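Local coordinates for lipoprotein (Burkholderia cenocepacia, PDB 4QHQ) that binds methionine between its two lobes and probably delivers it to an ABC transporter as a membrane-anchored lipoprotein, at residues 4-9 with 13-18; 100-105 with 116-121; 140-145 with 149-154; 171-176 with 181-186; 199-204 with 215-220. All coordinates share one frame; numbering follows the deposited sequence.

Along the chain the five contacts come one after another, without overlap. Contacts 1 and 5 share the mixed sheet that holds strands 2-7 and 199-204; their centres lie about 12 Å apart and they touch through Trp15 and Tyr220. Contacts 2 and 3, with centres about 8 Å apart, meet on the other sheet, where strands 101-105 and 150-154 are neighbours. Contacts 1 and 3 lie on opposite sides of the chain's centre, their centres about 34 Å apart. Contact 4 is closer to the middle. It and contact 5 both reach the bound methionine, although their centres are about 24 Å apart. This fits a two-lobed binding protein that holds its ligand between the lobes.

Contact 1: 4-9 with 13-18; sequences VGTVAG and EVWQVV
Val4 lays its methyl CG1 on one face of the Trp15 indole. CG1 is 3.7 Å from the centroid of the six-membered ring and only 12° off its normal, which makes a clear CH-pi contact. The nearest ring atom is CH2, 3.6 Å from Val4 CG1. This methyl stands anti to the backbone N (chi1 -180°), a setting that carries it over the ring. The opposite face of the indole is covered by CB of Val18, one helical turn further on, so the ring is sandwiched between strand and helix. Thr6 OG1 approaches the five-membered part obliquely, 3.9 Å from Trp15 CD1.

The polar atoms here are tied to the neighbouring strand. Thr6 OG1 bonds to the carbonyl of Ser54, and Trp15 NE1 bonds to the Ser54 hydroxyl. The bond from NE1 is consistent with Ser54 fixing how the indole is turned.

At the other end the backbone turns from strand into helix. Gly9 is the N-cap residue. Its O accepts a bond from Glu13 N at 3.0 Å, nearly straight at 163°. Glu13 CG rests 3.4 Å from Gly9 O. Gly9 has a positive phi, which suits a residue without a side chain. Strand 2-7, helix 10-26 and strand 30-35 form a beta-alpha-beta unit, and the contact packs its helix on the first strand, as in the alpha/beta lobes of periplasmic binding proteins.

Contact 2: 100-105 with 116-121; sequences AKLAVP and LLLQTQ
Leu102 and Leu118 make a purely apolar contact between a strand and the helix that follows it. Strand 101-105 lies inside a five-stranded mixed sheet, between strands 150-154 and 168-171. Helix 108-120 packs on a face of this sheet. The two leucines reach toward each other tip to tip, and their CD1 methyls meet at 3.9 Å. In both, CG is anti to the carbonyl carbon (chi1 -57° in Leu102 and -67° in Leu118), and the chain runs on extended to CD1.

Val104 is the second strand residue on this face. Its CG1 lies 4.2 Å from the same CD1 of Leu118. One methyl of the helix thus meets two side chains that alternate along the strand, while Ala103 between them points away. The nearest CA atoms, those of Val104 and Leu118, are still 9.9 Å apart, and the extended Leu118 side chain spans much of the gap.

Val170 of strand 168-171 touches both Val104 and Leu118. Ile151 of strand 150-154 packs against Val104 as well. All three touching residues are buried. The arrangement is the helix-on-sheet packing of an alpha/beta lobe, here in the second lobe of a binding protein of the NlpA family.

Contact 3: 140-145 with 149-154; sequences LDIAEN and LKISEL
Asn145 turns its side-chain amide along the backbone of Leu149 and uses both ends of it. OD1 accepts from Leu149 N at 3.0 Å. ND2 gives to Leu149 O, also at 3.0 Å. Neither bond is straight, with N-H...acceptor angles of 149° and 143°. Leu149 N sits above the carbonyl plane of Asn145, not on a lone pair. Leu149 O is tilted from the amide plane. Together the two bonds limit rotation of the amide. With chi1 at -168° CG lies opposite the backbone N, which swings the amide across to the following segment.

The Leu149 side chain crosses this amide obliquely. Its CG lies 3.4 Å from Asn145 OD1, so a carbon packs beside the oxygen that the backbone N-H also holds. Leu149 itself leans on Ala100 and Leu102.

The contact joins two different sheets of the same lobe. Strand 142-144 pairs with strand 125-126 in a small antiparallel sheet, where Ala143 and Glu144 both face Lys125 in a classic beta bulge. Strand 150-154 is an edge strand of the five-stranded sheet, beside strand 101-105.

A second touch lies further along. Ile142 and Ile151 cross at an angle, with their CD1 methyls 3.8 Å apart. Both isoleucines are stretched out through CG1, which brings the two CD1 ends together. Ile142 also packs on Leu126 of the small sheet. Ile151 also touches Val139.

Contact 4: 171-176 with 181-186; sequences INTNYA and LQPTKD. With MET (methionine), chain B.
The backbone of Ala176 meets that of Leu181 where the chain leaves helix 173-178: Leu181 N gives a hydrogen bond to Ala176 O at 2.9 Å, with an angle of 151° at the hydrogen. This helix begins at the methionine pocket of the binding-protein fold, and the loop 181-186 folds back along it. Leu181 CB lies 4.1 Å from Ala176 CB and 3.4 Å from Ala176 O. Its CD1 reaches Ile171 CD1 at 4.2 Å. Nearer the start of the helix, Thr173 and Pro183 meet at an angle, with Thr173 CG2 on Pro183 CG at 3.8 Å. Tyr86 of strand 84-86 touches Ile171, Ala176, Leu181 and Pro183, so it packs against both segments.

The helix start also carries two residues of the pocket, Asn172 and Asn174. Tyr38, another pocket residue, bonds through OH to Asn174 OD1. The amide ND2 of Asn174 sits over the centre of the Tyr175 ring, 3.3 Å above its plane.

The loop is braced from within. Gln182 N bonds to Asp186 OD2 at 2.8 Å. Thr184 N and Thr184 OG1 reach Gln182 OE1 from opposite faces of its plane, and the hydroxyl bond is 2.7 Å long.

Contact 5: 199-204 with 215-220; sequences NLIAVR and KLVKAY. With MET (methionine), chain B.
Ile201 sets its CD1 methyl against the base of Tyr220, 3.9 Å from CB and 4.0 Å from CD2 of that residue. The two side chains meet at a slant. The other neighbour of this methyl is Val217, one turn earlier on the helix, with CG2 4.3 Å from Ile201 CD1. CD1 thus touches two residues on successive turns. With chi1 at -65° and an extended chi2, the Ile201 chain carries CD1 out to the helix.

Strand 199-204 lies in the six-stranded mixed sheet of this lobe, antiparallel to both neighbours, strands 52-57 and 72-80. Helix 211-220 packs on the sheet through these side chains, an alpha/beta arrangement of the periplasmic binding-protein type. Tyr220 extends the packing to helix 10-26, where its ring meets that of Trp15 with the planes at about 60°. It also touches Val14 and Val18.

The start of the strand segment belongs to the ligand site. Asn199 grips the bound methionine by both ends of its amide. OD1 accepts from the methionine N at 2.8 Å. ND2 gives to the methionine O, also at 2.8 Å and with an angle of 159° at the hydrogen. The amide therefore reads the amino and carboxylate groups of the amino acid at once. Arg113, from the other lobe, makes a further hydrogen bond to the ligand.

Contact 1: 4-9 with 13-18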
# COMPACT_ATOMS: atom_id res chain seq x y z
N VAL A 4 16.71 6.14 3.97
CA VAL A 4 15.44 5.86 3.30
C VAL A 4 14.55 5.05 4.22
O VAL A 4 14.92 3.95 4.61
CB VAL A 4 15.66 5.09 1.99
CG1 VAL A 4 14.32 4.82 1.31
CG2 VAL A 4 16.61 5.87 1.07
N GLY A 5 13.39 5.60 4.55
CA GLY A 5 12.42 4.90 5.37
C GLY A 5 11.53 3.98 4.56
O GLY A 5 11.04 4.34 3.49
N THR A 6 11.28 2.79 5.09
CA THR A 6 10.38 1.88 4.42
C THR A 6 9.67 1.03 5.45
O THR A 6 9.98 1.11 6.64
CB THR A 6 11.10 1.03 3.38
OG1 THR A 6 10.13 0.47 2.48
CG2 THR A 6 11.91 -0.07 4.02
N VAL A 7 8.69 0.25 5.01
CA VAL A 7 7.94 -0.60 5.92
C VAL A 7 8.53 -2.01 5.89
O VAL A 7 8.83 -2.55 4.82
CB VAL A 7 6.45 -0.61 5.56
CG1 VAL A 7 5.71 -1.66 6.35
CG2 VAL A 7 5.84 0.77 5.82
N ALA A 8 8.74 -2.59 7.07
CA ALA A 8 9.24 -3.95 7.18
C ALA A 8 8.40 -4.89 6.33
O ALA A 8 7.18 -4.77 6.27
CB ALA A 8 9.23 -4.41 8.63
N GLY A 9 9.06 -5.84 5.68
CA GLY A 9 8.36 -6.75 4.79
C GLY A 9 8.91 -6.66 3.39
O GLY A 9 10.09 -6.39 3.21
N GLU A 13 12.75 -5.79 1.90
CA GLU A 13 13.46 -6.76 1.08
C GLU A 13 13.94 -6.11 -0.21
O GLU A 13 15.12 -6.20 -0.55
CB GLU A 13 12.59 -7.97 0.78
CG GLU A 13 12.23 -8.74 2.03
CD GLU A 13 11.45 -9.99 1.75
OE1 GLU A 13 11.14 -10.71 2.73
OE2 GLU A 13 11.16 -10.27 0.57
N VAL A 14 13.04 -5.46 -0.93
CA VAL A 14 13.40 -4.77 -2.16
C VAL A 14 14.53 -3.77 -1.93
O VAL A 14 15.48 -3.67 -2.73
CB VAL A 14 12.19 -4.02 -2.77
CG1 VAL A 14 12.62 -3.13 -3.95
CG2 VAL A 14 11.12 -5.02 -3.19
N TRP A 15 14.44 -3.06 -0.82
CA TRP A 15 15.44 -2.04 -0.53
C TRP A 15 16.84 -2.58 -0.23
O TRP A 15 17.81 -1.85 -0.41
CB TRP A 15 14.95 -1.05 0.53
CG TRP A 15 14.17 0.02 -0.13
CD1 TRP A 15 12.82 0.04 -0.37
CD2 TRP A 15 14.70 1.20 -0.73
NE1 TRP A 15 12.49 1.19 -1.06
CE2 TRP A 15 13.63 1.91 -1.30
CE3 TRP A 15 15.99 1.72 -0.84
CZ2 TRP A 15 13.80 3.13 -1.95
CZ3 TRP A 15 16.16 2.93 -1.49
CH2 TRP A 15 15.08 3.62 -2.04
N GLN A 16 16.96 -3.84 0.17
CA GLN A 16 18.28 -4.46 0.26
C GLN A 16 18.92 -4.52 -1.12
O GLN A 16 20.13 -4.29 -1.26
CB GLN A 16 18.21 -5.85 0.90
CG GLN A 16 17.46 -5.92 2.23
CD GLN A 16 17.91 -4.87 3.24
OE1 GLN A 16 19.09 -4.77 3.57
NE2 GLN A 16 16.96 -4.10 3.74
N VAL A 17 18.12 -4.81 -2.14
CA VAL A 17 18.63 -4.81 -3.51
C VAL A 17 18.95 -3.38 -3.97
O VAL A 17 19.99 -3.14 -4.56
CB VAL A 17 17.65 -5.48 -4.49
CG1 VAL A 17 18.24 -5.54 -5.89
CG2 VAL A 17 17.29 -6.88 -4.00
N VAL A 18 18.04 -2.45 -3.69
CA VAL A 18 18.25 -1.08 -4.12
C VAL A 18 19.52 -0.51 -3.47
O VAL A 18 20.30 0.21 -4.11
CB VAL A 18 17.06 -0.17 -3.76
CG1 VAL A 18 17.30 1.23 -4.30
CG2 VAL A 18 15.75 -0.74 -4.31

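Contact 2: 100-105 with 116-121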
# COMPACT_ATOMS: atom_id res chain seq x y z
N ALA A 100 -22.34 -11.34 7.77
CA ALA A 100 -20.92 -11.67 7.73
C ALA A 100 -20.07 -10.51 8.23
O ALA A 100 -20.39 -9.35 7.96
CB ALA A 100 -20.49 -12.04 6.33
N LYS A 101 -19.01 -10.84 8.95
CA LYS A 101 -18.07 -9.84 9.46
C LYS A 101 -16.94 -9.65 8.47
O LYS A 101 -16.28 -10.61 8.09
CB LYS A 101 -17.47 -10.32 10.78
CG LYS A 101 -18.38 -10.19 11.99
CD LYS A 101 -17.63 -10.57 13.27
CE LYS A 101 -16.32 -9.78 13.41
NZ LYS A 101 -15.56 -10.17 14.64
N LEU A 102 -16.71 -8.41 8.05
CA LEU A 102 -15.56 -8.07 7.22
C LEU A 102 -14.69 -7.08 7.96
O LEU A 102 -15.14 -6.40 8.88
CB LEU A 102 -15.99 -7.45 5.89
CG LEU A 102 -16.93 -8.24 4.98
CD1 LEU A 102 -16.98 -7.63 3.59
CD2 LEU A 102 -16.49 -9.69 4.91
N ALA A 103 -13.43 -7.00 7.56
CA ALA A 103 -12.53 -6.00 8.10
C ALA A 103 -11.82 -5.31 6.95
O ALA A 103 -11.44 -5.95 5.96
CB ALA A 103 -11.54 -6.64 9.06
N VAL A 104 -11.69 -3.99 7.07
CA VAL A 104 -10.96 -3.18 6.09
C VAL A 104 -10.01 -2.22 6.81
O VAL A 104 -10.18 -1.96 8.01
CB VAL A 104 -11.94 -2.36 5.18
CG1 VAL A 104 -12.85 -3.30 4.39
CG2 VAL A 104 -12.74 -1.36 6.00
N PRO A 105 -9.00 -1.68 6.09
CA PRO A 105 -8.14 -0.66 6.70
C PRO A 105 -8.92 0.57 7.16
O PRO A 105 -10.02 0.84 6.66
CB PRO A 105 -7.20 -0.28 5.55
CG PRO A 105 -7.16 -1.48 4.65
CD PRO A 105 -8.59 -1.98 4.70
N LEU A 116 -14.15 0.51 -2.29
CA LEU A 116 -14.33 0.52 -3.74
C LEU A 116 -14.19 -0.89 -4.32
O LEU A 116 -14.96 -1.28 -5.20
CB LEU A 116 -13.34 1.46 -4.41
CG LEU A 116 -13.56 2.95 -4.20
CD1 LEU A 116 -12.44 3.75 -4.84
CD2 LEU A 116 -14.90 3.37 -4.76
N LEU A 117 -13.22 -1.65 -3.83
CA LEU A 117 -13.05 -3.02 -4.29
C LEU A 117 -14.29 -3.84 -3.95
O LEU A 117 -14.81 -4.58 -4.79
CB LEU A 117 -11.82 -3.67 -3.68
CG LEU A 117 -11.60 -5.13 -4.08
CD1 LEU A 117 -11.45 -5.29 -5.59
CD2 LEU A 117 -10.41 -5.72 -3.37
N LEU A 118 -14.78 -3.70 -2.72
CA LEU A 118 -16.00 -4.41 -2.32
C LEU A 118 -17.19 -3.99 -3.18
O LEU A 118 -18.06 -4.81 -3.50
CB LEU A 118 -16.31 -4.20 -0.83
CG LEU A 118 -15.33 -4.82 0.17
CD1 LEU A 118 -15.75 -4.51 1.59
CD2 LEU A 118 -15.19 -6.33 -0.05
N GLN A 119 -17.22 -2.72 -3.57
CA GLN A 119 -18.28 -2.22 -4.44
C GLN A 119 -18.13 -2.83 -5.83
O GLN A 119 -19.11 -3.29 -6.41
CB GLN A 119 -18.23 -0.69 -4.54
CG GLN A 119 -19.27 -0.12 -5.50
CD GLN A 119 -19.39 1.39 -5.41
OE1 GLN A 119 -20.42 1.92 -5.01
NE2 GLN A 119 -18.32 2.10 -5.80
N THR A 120 -16.90 -2.85 -6.34
CA THR A 120 -16.61 -3.46 -7.64
C THR A 120 -17.08 -4.92 -7.66
O THR A 120 -17.64 -5.40 -8.66
CB THR A 120 -15.09 -3.40 -7.96
OG1 THR A 120 -14.71 -2.04 -8.17
CG2 THR A 120 -14.78 -4.20 -9.22
N GLN A 121 -16.89 -5.61 -6.54
CA GLN A 121 -17.26 -7.02 -6.43
C GLN A 121 -18.75 -7.23 -6.16
O GLN A 121 -19.22 -8.36 -6.06
CB GLN A 121 -16.41 -7.70 -5.35
CG GLN A 121 -14.91 -7.74 -5.65
CD GLN A 121 -14.60 -8.54 -6.90
OE1 GLN A 121 -15.17 -9.61 -7.13
NE2 GLN A 121 -13.69 -8.03 -7.72

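Contact 3: 140-145 with 149-154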
# COMPACT_ATOMS: atom_id res chain seq x y z
N LEU A 140 -19.79 4.48 6.90
CA LEU A 140 -21.00 5.29 7.06
C LEU A 140 -21.54 5.78 5.72
O LEU A 140 -22.63 6.34 5.66
CB LEU A 140 -20.74 6.49 7.98
CG LEU A 140 -20.36 6.13 9.43
CD1 LEU A 140 -20.08 7.39 10.24
CD2 LEU A 140 -21.46 5.29 10.07
N ASP A 141 -20.77 5.56 4.65
CA ASP A 141 -21.17 5.98 3.31
C ASP A 141 -21.75 4.85 2.47
O ASP A 141 -22.04 5.03 1.29
CB ASP A 141 -19.97 6.61 2.59
CG ASP A 141 -19.46 7.85 3.30
OD1 ASP A 141 -20.28 8.74 3.58
OD2 ASP A 141 -18.24 7.92 3.57
N ILE A 142 -21.93 3.69 3.09
CA ILE A 142 -22.54 2.56 2.40
C ILE A 142 -24.05 2.79 2.24
O ILE A 142 -24.76 2.98 3.23
CB ILE A 142 -22.23 1.25 3.14
CG1 ILE A 142 -20.71 1.02 3.14
CG2 ILE A 142 -22.96 0.07 2.51
CD1 ILE A 142 -20.24 -0.09 4.05
N ALA A 143 -24.51 2.79 0.99
CA ALA A 143 -25.93 3.02 0.68
C ALA A 143 -26.71 1.72 0.57
O ALA A 143 -27.88 1.65 0.97
CB ALA A 143 -26.05 3.82 -0.61
N GLU A 144 -26.08 0.71 -0.01
CA GLU A 144 -26.68 -0.61 -0.14
C GLU A 144 -25.78 -1.66 0.51
O GLU A 144 -24.59 -1.73 0.22
CB GLU A 144 -26.92 -0.95 -1.61
N ASN A 145 -26.38 -2.47 1.37
CA ASN A 145 -25.69 -3.56 2.06
C ASN A 145 -26.67 -4.72 2.24
O ASN A 145 -27.15 -4.97 3.35
CB ASN A 145 -25.18 -3.07 3.41
CG ASN A 145 -24.21 -4.04 4.07
OD1 ASN A 145 -24.04 -5.17 3.62
ND2 ASN A 145 -23.58 -3.59 5.15
N LEU A 149 -23.76 -6.90 6.07
CA LEU A 149 -22.39 -7.14 6.50
C LEU A 149 -22.02 -6.17 7.60
O LEU A 149 -22.47 -5.02 7.59
CB LEU A 149 -21.43 -6.97 5.32
CG LEU A 149 -21.80 -7.74 4.05
CD1 LEU A 149 -20.87 -7.33 2.92
CD2 LEU A 149 -21.78 -9.24 4.27
N LYS A 150 -21.23 -6.65 8.55
CA LYS A 150 -20.70 -5.83 9.63
C LYS A 150 -19.24 -5.57 9.33
O LYS A 150 -18.40 -6.46 9.45
CB LYS A 150 -20.83 -6.54 10.97
N ILE A 151 -18.93 -4.34 8.93
CA ILE A 151 -17.59 -4.02 8.46
C ILE A 151 -16.77 -3.27 9.50
O ILE A 151 -17.05 -2.11 9.82
CB ILE A 151 -17.64 -3.26 7.14
CG1 ILE A 151 -18.45 -4.07 6.12
CG2 ILE A 151 -16.24 -2.99 6.62
CD1 ILE A 151 -18.59 -3.41 4.76
N SER A 152 -15.77 -3.96 10.04
CA SER A 152 -14.86 -3.38 11.00
C SER A 152 -13.80 -2.58 10.25
O SER A 152 -13.34 -3.00 9.18
CB SER A 152 -14.17 -4.47 11.82
OG SER A 152 -15.03 -5.01 12.81
N GLU A 153 -13.43 -1.42 10.80
CA GLU A 153 -12.34 -0.60 10.29
C GLU A 153 -11.19 -0.69 11.27
O GLU A 153 -11.30 -0.23 12.42
CB GLU A 153 -12.82 0.84 10.16
CG GLU A 153 -14.04 0.99 9.27
CD GLU A 153 -14.93 2.14 9.69
OE1 GLU A 153 -15.50 2.09 10.80
OE2 GLU A 153 -15.06 3.10 8.90
N LEU A 154 -10.10 -1.30 10.83
CA LEU A 154 -8.98 -1.59 11.72
C LEU A 154 -7.68 -1.05 11.14
O LEU A 154 -7.59 -0.77 9.94
CB LEU A 154 -8.85 -3.10 11.93
CG LEU A 154 -10.13 -3.83 12.38
CD1 LEU A 154 -9.88 -5.33 12.47
CD2 LEU A 154 -10.62 -3.28 13.70

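Contact 4: 171-176 with 181-186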
# COMPACT_ATOMS: atom_id res chain seq x y z
N ILE A 171 -6.84 -6.63 2.64
CA ILE A 171 -5.52 -6.46 3.26
C ILE A 171 -4.49 -5.99 2.25
O ILE A 171 -4.34 -6.59 1.19
CB ILE A 171 -5.01 -7.78 3.90
CG1 ILE A 171 -6.06 -8.37 4.84
CG2 ILE A 171 -3.69 -7.57 4.65
CD1 ILE A 171 -5.60 -9.65 5.53
N ASN A 172 -3.82 -4.89 2.58
CA ASN A 172 -2.71 -4.39 1.76
C ASN A 172 -1.66 -5.46 1.51
O ASN A 172 -1.29 -6.22 2.39
CB ASN A 172 -2.04 -3.17 2.40
CG ASN A 172 -2.95 -1.96 2.44
OD1 ASN A 172 -2.95 -1.13 1.50
ND2 ASN A 172 -3.70 -1.83 3.51
N THR A 173 -1.17 -5.50 0.28
CA THR A 173 -0.28 -6.57 -0.14
C THR A 173 1.00 -6.68 0.70
O THR A 173 1.44 -7.78 1.00
CB THR A 173 -0.03 -6.48 -1.65
OG1 THR A 173 -1.22 -6.88 -2.33
CG2 THR A 173 1.12 -7.37 -2.07
N ASN A 174 1.59 -5.55 1.12
CA ASN A 174 2.81 -5.63 1.93
C ASN A 174 2.57 -6.42 3.22
O ASN A 174 3.39 -7.24 3.62
CB ASN A 174 3.41 -4.25 2.21
CG ASN A 174 2.52 -3.37 3.03
OD1 ASN A 174 1.51 -2.85 2.54
ND2 ASN A 174 2.85 -3.22 4.31
N TYR A 175 1.43 -6.16 3.86
CA TYR A 175 1.08 -6.87 5.09
C TYR A 175 0.66 -8.32 4.82
O TYR A 175 0.98 -9.21 5.60
CB TYR A 175 -0.02 -6.13 5.84
CG TYR A 175 0.43 -4.78 6.38
CD1 TYR A 175 1.58 -4.65 7.15
CD2 TYR A 175 -0.32 -3.64 6.12
CE1 TYR A 175 1.97 -3.42 7.64
CE2 TYR A 175 0.07 -2.40 6.60
CZ TYR A 175 1.21 -2.31 7.36
OH TYR A 175 1.62 -1.09 7.87
N ALA A 176 -0.07 -8.54 3.72
CA ALA A 176 -0.47 -9.89 3.35
C ALA A 176 0.75 -10.76 3.12
O ALA A 176 0.85 -11.86 3.67
CB ALA A 176 -1.36 -9.87 2.12
N LEU A 181 0.61 -14.72 3.28
CA LEU A 181 -0.48 -14.84 2.33
C LEU A 181 0.07 -14.46 0.95
O LEU A 181 0.88 -13.55 0.83
CB LEU A 181 -1.63 -13.90 2.70
CG LEU A 181 -2.23 -14.10 4.09
CD1 LEU A 181 -3.07 -12.89 4.48
CD2 LEU A 181 -3.07 -15.38 4.14
N GLN A 182 -0.35 -15.18 -0.08
CA GLN A 182 0.07 -14.85 -1.44
C GLN A 182 -1.12 -14.32 -2.22
O GLN A 182 -2.06 -15.05 -2.49
CB GLN A 182 0.68 -16.07 -2.14
CG GLN A 182 0.91 -15.89 -3.63
CD GLN A 182 1.71 -14.64 -3.97
OE1 GLN A 182 1.30 -13.83 -4.80
NE2 GLN A 182 2.87 -14.49 -3.33
N PRO A 183 -1.09 -13.02 -2.56
CA PRO A 183 -2.20 -12.37 -3.26
C PRO A 183 -2.63 -13.06 -4.55
O PRO A 183 -3.81 -13.01 -4.90
CB PRO A 183 -1.65 -10.97 -3.53
CG PRO A 183 -0.72 -10.73 -2.40
CD PRO A 183 -0.03 -12.05 -2.22
N THR A 184 -1.70 -13.71 -5.25
CA THR A 184 -2.02 -14.35 -6.53
C THR A 184 -2.58 -15.76 -6.36
O THR A 184 -3.02 -16.37 -7.34
CB THR A 184 -0.79 -14.42 -7.46
OG1 THR A 184 0.24 -15.21 -6.85
CG2 THR A 184 -0.25 -13.03 -7.75
N LYS A 185 -2.58 -16.27 -5.13
CA LYS A 185 -3.04 -17.63 -4.87
C LYS A 185 -4.11 -17.70 -3.78
O LYS A 185 -5.04 -18.50 -3.88
CB LYS A 185 -1.86 -18.53 -4.50
N ASP A 186 -3.97 -16.88 -2.75
CA ASP A 186 -4.86 -16.98 -1.59
C ASP A 186 -6.05 -16.02 -1.63
O ASP A 186 -7.07 -16.27 -0.99
CB ASP A 186 -4.08 -16.75 -0.28
CG ASP A 186 -3.01 -17.79 -0.03
OD1 ASP A 186 -3.25 -18.99 -0.33
OD2 ASP A 186 -1.93 -17.42 0.48
N MET B . 2.32 -0.90 -0.31
CA MET B . 0.97 -0.48 0.07
C MET B . -0.02 -0.77 -1.04
O MET B . 0.32 -0.56 -2.20
CB MET B . 0.98 1.01 0.40
CG MET B . -0.39 1.56 0.86
SD MET B . -0.34 3.34 1.18
CE MET B . 0.73 3.41 2.63
OXT MET B . -1.14 -1.24 -0.79

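Contact 5: 199-204 with 215-220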
# COMPACT_ATOMS: atom_id res chain seq x y z
N ASN A 199 2.92 2.62 -6.02
CA ASN A 199 3.70 3.12 -4.90
C ASN A 199 4.81 4.04 -5.43
O ASN A 199 5.09 4.07 -6.63
CB ASN A 199 4.27 1.97 -4.08
CG ASN A 199 3.25 1.30 -3.18
OD1 ASN A 199 3.60 0.82 -2.12
ND2 ASN A 199 1.98 1.25 -3.61
N LEU A 200 5.46 4.77 -4.53
CA LEU A 200 6.37 5.82 -4.96
C LEU A 200 7.47 6.07 -3.94
O LEU A 200 7.39 5.70 -2.76
CB LEU A 200 5.57 7.10 -5.23
CG LEU A 200 4.73 7.68 -4.09
CD1 LEU A 200 5.52 8.59 -3.16
CD2 LEU A 200 3.53 8.44 -4.57
N ILE A 201 8.53 6.71 -4.41
CA ILE A 201 9.56 7.25 -3.52
C ILE A 201 9.23 8.72 -3.25
O ILE A 201 9.01 9.48 -4.19
CB ILE A 201 10.96 7.14 -4.13
CG1 ILE A 201 11.34 5.66 -4.29
CG2 ILE A 201 12.00 7.87 -3.26
CD1 ILE A 201 12.60 5.43 -5.10
N ALA A 202 9.17 9.09 -1.98
CA ALA A 202 8.86 10.47 -1.59
C ALA A 202 10.09 11.15 -1.01
O ALA A 202 10.90 10.52 -0.32
CB ALA A 202 7.73 10.50 -0.57
N VAL A 203 10.22 12.44 -1.30
CA VAL A 203 11.28 13.27 -0.73
C VAL A 203 10.70 14.62 -0.33
O VAL A 203 9.59 14.97 -0.72
CB VAL A 203 12.43 13.51 -1.73
CG1 VAL A 203 13.08 12.19 -2.13
CG2 VAL A 203 11.94 14.29 -2.96
N ARG A 204 11.44 15.37 0.47
CA ARG A 204 11.01 16.73 0.78
C ARG A 204 11.01 17.56 -0.50
O ARG A 204 11.91 17.42 -1.33
CB ARG A 204 11.91 17.37 1.83
CG ARG A 204 11.73 16.77 3.22
CD ARG A 204 12.62 17.46 4.25
NE ARG A 204 14.04 17.32 3.92
CZ ARG A 204 14.77 16.25 4.26
NH1 ARG A 204 14.22 15.27 4.95
NH2 ARG A 204 16.05 16.18 3.92
N LYS A 215 19.50 9.92 -8.87
CA LYS A 215 20.37 8.76 -8.75
C LYS A 215 19.70 7.65 -7.93
O LYS A 215 19.77 6.47 -8.31
CB LYS A 215 21.73 9.16 -8.18
CG LYS A 215 22.48 10.15 -9.07
CD LYS A 215 23.78 10.61 -8.45
CE LYS A 215 24.79 9.48 -8.39
NZ LYS A 215 25.14 8.96 -9.74
N LEU A 216 19.06 8.02 -6.83
CA LEU A 216 18.35 7.05 -6.00
C LEU A 216 17.22 6.39 -6.78
O LEU A 216 17.05 5.17 -6.72
CB LEU A 216 17.79 7.74 -4.75
CG LEU A 216 17.18 6.81 -3.69
CD1 LEU A 216 18.21 5.83 -3.14
CD2 LEU A 216 16.53 7.61 -2.57
N VAL A 217 16.44 7.19 -7.50
CA VAL A 217 15.32 6.68 -8.28
C VAL A 217 15.85 5.75 -9.37
O VAL A 217 15.24 4.72 -9.66
CB VAL A 217 14.46 7.82 -8.85
CG1 VAL A 217 13.42 7.29 -9.84
CG2 VAL A 217 13.78 8.58 -7.72
N LYS A 218 17.00 6.09 -9.95
CA LYS A 218 17.64 5.25 -10.97
C LYS A 218 18.02 3.88 -10.40
O LYS A 218 17.83 2.84 -11.04
CB LYS A 218 18.87 5.94 -11.56
N ALA A 219 18.55 3.90 -9.18
CA ALA A 219 18.89 2.66 -8.47
C ALA A 219 17.68 1.78 -8.22
O ALA A 219 17.77 0.56 -8.33
CB ALA A 219 19.58 2.98 -7.14
N TYR A 220 16.55 2.39 -7.88
CA TYR A 220 15.34 1.62 -7.65
C TYR A 220 14.83 1.11 -8.99
O TYR A 220 14.48 -0.07 -9.12
CB TYR A 220 14.26 2.46 -6.97
CG TYR A 220 13.16 1.59 -6.38
CD1 TYR A 220 12.28 0.89 -7.20
CD2 TYR A 220 13.02 1.46 -5.01
CE1 TYR A 220 11.28 0.08 -6.66
CE2 TYR A 220 12.04 0.66 -4.46
CZ TYR A 220 11.17 -0.02 -5.29
OH TYR A 220 10.18 -0.81 -4.75
N MET B . 2.32 -0.90 -0.31
CA MET B . 0.97 -0.48 0.07
C MET B . -0.02 -0.77 -1.04
O MET B . 0.32 -0.56 -2.20
CB MET B . 0.98 1.01 0.40
CG MET B . -0.39 1.56 0.86
SD MET B . -0.34 3.34 1.18
CE MET B . 0.73 3.41 2.63
OXT MET B . -1.14 -1.24 -0.79